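Local coordinates for FBP protein (Leishmania major, PDB 5OEZ) that probably hydrolyses fructose 1,6-bisphosphate to fructose 6-phosphate and phosphate in carbohydrate biosynthesis, as a magnesium-dependent homotetramer, at residues Lys72-Ser77 and Asp118-Ser123. Numbering follows the deposited sequence.
Sequences KLDVIS and DPLDGS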
loop_
_atom_site.group_PDB
_atom_site.type_symbol
_atom_site.label_atom_id
_atom_site.label_comp_id
_atom_site.label_asym_id
_atom_site.label_seq_id
_atom_site.Cartn_x
_atom_site.Cartn_y
_atom_site.Cartn_z
ATOM N N LYS C 72 9.561 5.026 -21.278
ATOM C CA LYS C 72 9.167 3.663 -20.871
ATOM C C LYS C 72 7.729 3.673 -20.314
ATOM O O LYS C 72 6.924 2.787 -20.617
ATOM C CB LYS C 72 10.151 3.119 -19.827
ATOM C CG LYS C 72 9.911 1.692 -19.361
ATOM C CD LYS C 72 10.363 0.648 -20.376
ATOM C CE LYS C 72 9.571 -0.654 -20.125
ATOM N NZ LYS C 72 10.293 -1.905 -20.499
ATOM N N LEU C 73 7.438 4.679 -19.490
ATOM C CA LEU C 73 6.101 4.930 -18.958
ATOM C C LEU C 73 5.038 5.098 -20.040
ATOM O O LEU C 73 3.913 4.623 -19.866
ATOM C CB LEU C 73 6.120 6.166 -18.035
ATOM C CG LEU C 73 6.274 5.952 -16.529
ATOM C CD1 LEU C 73 4.904 5.653 -15.938
ATOM C CD2 LEU C 73 7.245 4.848 -16.151
ATOM N N ASP C 74 5.381 5.805 -21.119
ATOM C CA ASP C 74 4.497 5.960 -22.296
ATOM C C ASP C 74 4.103 4.624 -22.917
ATOM O O ASP C 74 2.937 4.395 -23.226
ATOM C CB ASP C 74 5.177 6.793 -23.390
ATOM C CG ASP C 74 5.181 8.276 -23.088
ATOM O OD1 ASP C 74 4.117 8.816 -22.704
ATOM O OD2 ASP C 74 6.244 8.913 -23.266
ATOM N N VAL C 75 5.088 3.759 -23.106
ATOM C CA VAL C 75 4.868 2.481 -23.753
ATOM C C VAL C 75 3.974 1.606 -22.875
ATOM O O VAL C 75 2.983 1.061 -23.363
ATOM C CB VAL C 75 6.206 1.778 -24.076
ATOM C CG1 VAL C 75 5.985 0.349 -24.574
ATOM C CG2 VAL C 75 6.975 2.582 -25.119
ATOM N N ILE C 76 4.315 1.515 -21.590
ATOM C CA ILE C 76 3.557 0.723 -20.615
ATOM C C ILE C 76 2.114 1.209 -20.532
ATOM O O ILE C 76 1.193 0.401 -20.568
ATOM C CB ILE C 76 4.212 0.780 -19.206
ATOM C CG1 ILE C 76 5.517 -0.014 -19.190
ATOM C CG2 ILE C 76 3.292 0.217 -18.127
ATOM C CD1 ILE C 76 6.495 0.472 -18.146
ATOM N N SER C 77 1.928 2.522 -20.384
ATOM C CA SER C 77 0.582 3.092 -20.329
ATOM C C SER C 77 -0.251 2.771 -21.549
ATOM O O SER C 77 -1.427 2.486 -21.416
ATOM C CB SER C 77 0.577 4.597 -20.115
ATOM O OG SER C 77 1.393 4.942 -19.014
ATOM N N ASP C 118 -5.553 9.574 -24.692
ATOM C CA ASP C 118 -4.161 9.910 -24.489
ATOM C C ASP C 118 -3.729 9.135 -23.225
ATOM O O ASP C 118 -4.095 9.513 -22.115
ATOM C CB ASP C 118 -4.014 11.424 -24.318
ATOM C CG ASP C 118 -2.562 11.871 -24.151
ATOM O OD1 ASP C 118 -1.628 11.045 -24.262
ATOM O OD2 ASP C 118 -2.347 13.087 -23.935
ATOM N N PRO C 119 -2.952 8.043 -23.387
ATOM C CA PRO C 119 -2.659 7.201 -22.216
ATOM C C PRO C 119 -1.815 7.881 -21.138
ATOM O O PRO C 119 -1.988 7.581 -19.960
ATOM C CB PRO C 119 -1.914 6.003 -22.810
ATOM C CG PRO C 119 -1.309 6.517 -24.068
ATOM C CD PRO C 119 -2.248 7.565 -24.592
ATOM N N LEU C 120 -0.927 8.785 -21.535
ATOM C CA LEU C 120 -0.079 9.495 -20.592
ATOM C C LEU C 120 0.383 10.862 -21.131
ATOM O O LEU C 120 1.380 10.954 -21.816
ATOM C CB LEU C 120 1.108 8.600 -20.178
ATOM C CG LEU C 120 1.841 9.015 -18.909
ATOM C CD1 LEU C 120 0.934 8.933 -17.689
ATOM C CD2 LEU C 120 3.043 8.106 -18.742
ATOM N N ASP C 121 -0.371 11.907 -20.798
ATOM C CA ASP C 121 0.004 13.292 -21.060
ATOM C C ASP C 121 1.080 13.774 -20.074
ATOM O O ASP C 121 0.975 13.557 -18.865
ATOM C CB ASP C 121 -1.240 14.218 -20.991
ATOM C CG ASP C 121 -0.901 15.663 -20.604
ATOM O OD1 ASP C 121 -0.401 16.417 -21.464
ATOM O OD2 ASP C 121 -1.147 16.045 -19.432
ATOM N N GLY C 122 2.069 14.487 -20.609
ATOM C CA GLY C 122 3.048 15.206 -19.819
ATOM C C GLY C 122 4.147 14.296 -19.328
ATOM O O GLY C 122 4.732 14.559 -18.292
ATOM N N SER C 123 4.479 13.272 -20.110
ATOM C CA SER C 123 5.299 12.149 -19.627
ATOM C C SER C 123 6.715 12.509 -19.156
ATOM O O SER C 123 7.239 11.859 -18.243
ATOM C CB SER C 123 5.398 11.072 -20.703
ATOM O OG SER C 123 6.000 9.901 -20.182
#
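Leu120 packs its CD2 methyl against Ser77 and Leu73, 3.6 Å from Ser77 OG and 3.7 Å from Leu73 CB, and with Pro119 it illustrates how the end of a strand, here 113-121, can pack against the first turns of a helix, here 72-87. With CG anti to the backbone N (chi1 -162°), the leucine branch reaches the start of that helix. Ser77 OG, which touches this methyl, donates to Leu73 O at 2.7 Å, the carbonyl one turn back in its own helix; that carbonyl also accepts from Ser77 N. One residue before Leu120, Pro119 CB lies 3.9 Å from Ser77 CB, while Ile46 and Ile42 of helix 27-47 touch Leu73 and Ser77. The other end is looser and partly exposed. There Ser123 OG gives Asp74 OD2 a weak hydrogen bond of 3.2 Å. Glu98 lies close to Asp74 OD1, and Asp118 OD1 is 6.4 Å from Asp74 OD1. Asp74 and Leu120 bind the first manganese of this enzyme, Asp121 the second and Asp118 both; with Glu97, Glu98 and Glu284 they belong to the two-metal site of this class 1 fructose-1,6-bisphosphatase, unoccupied in this chain, the DPLDGS sequence running from the end of strand 113-121 into the turn that follows.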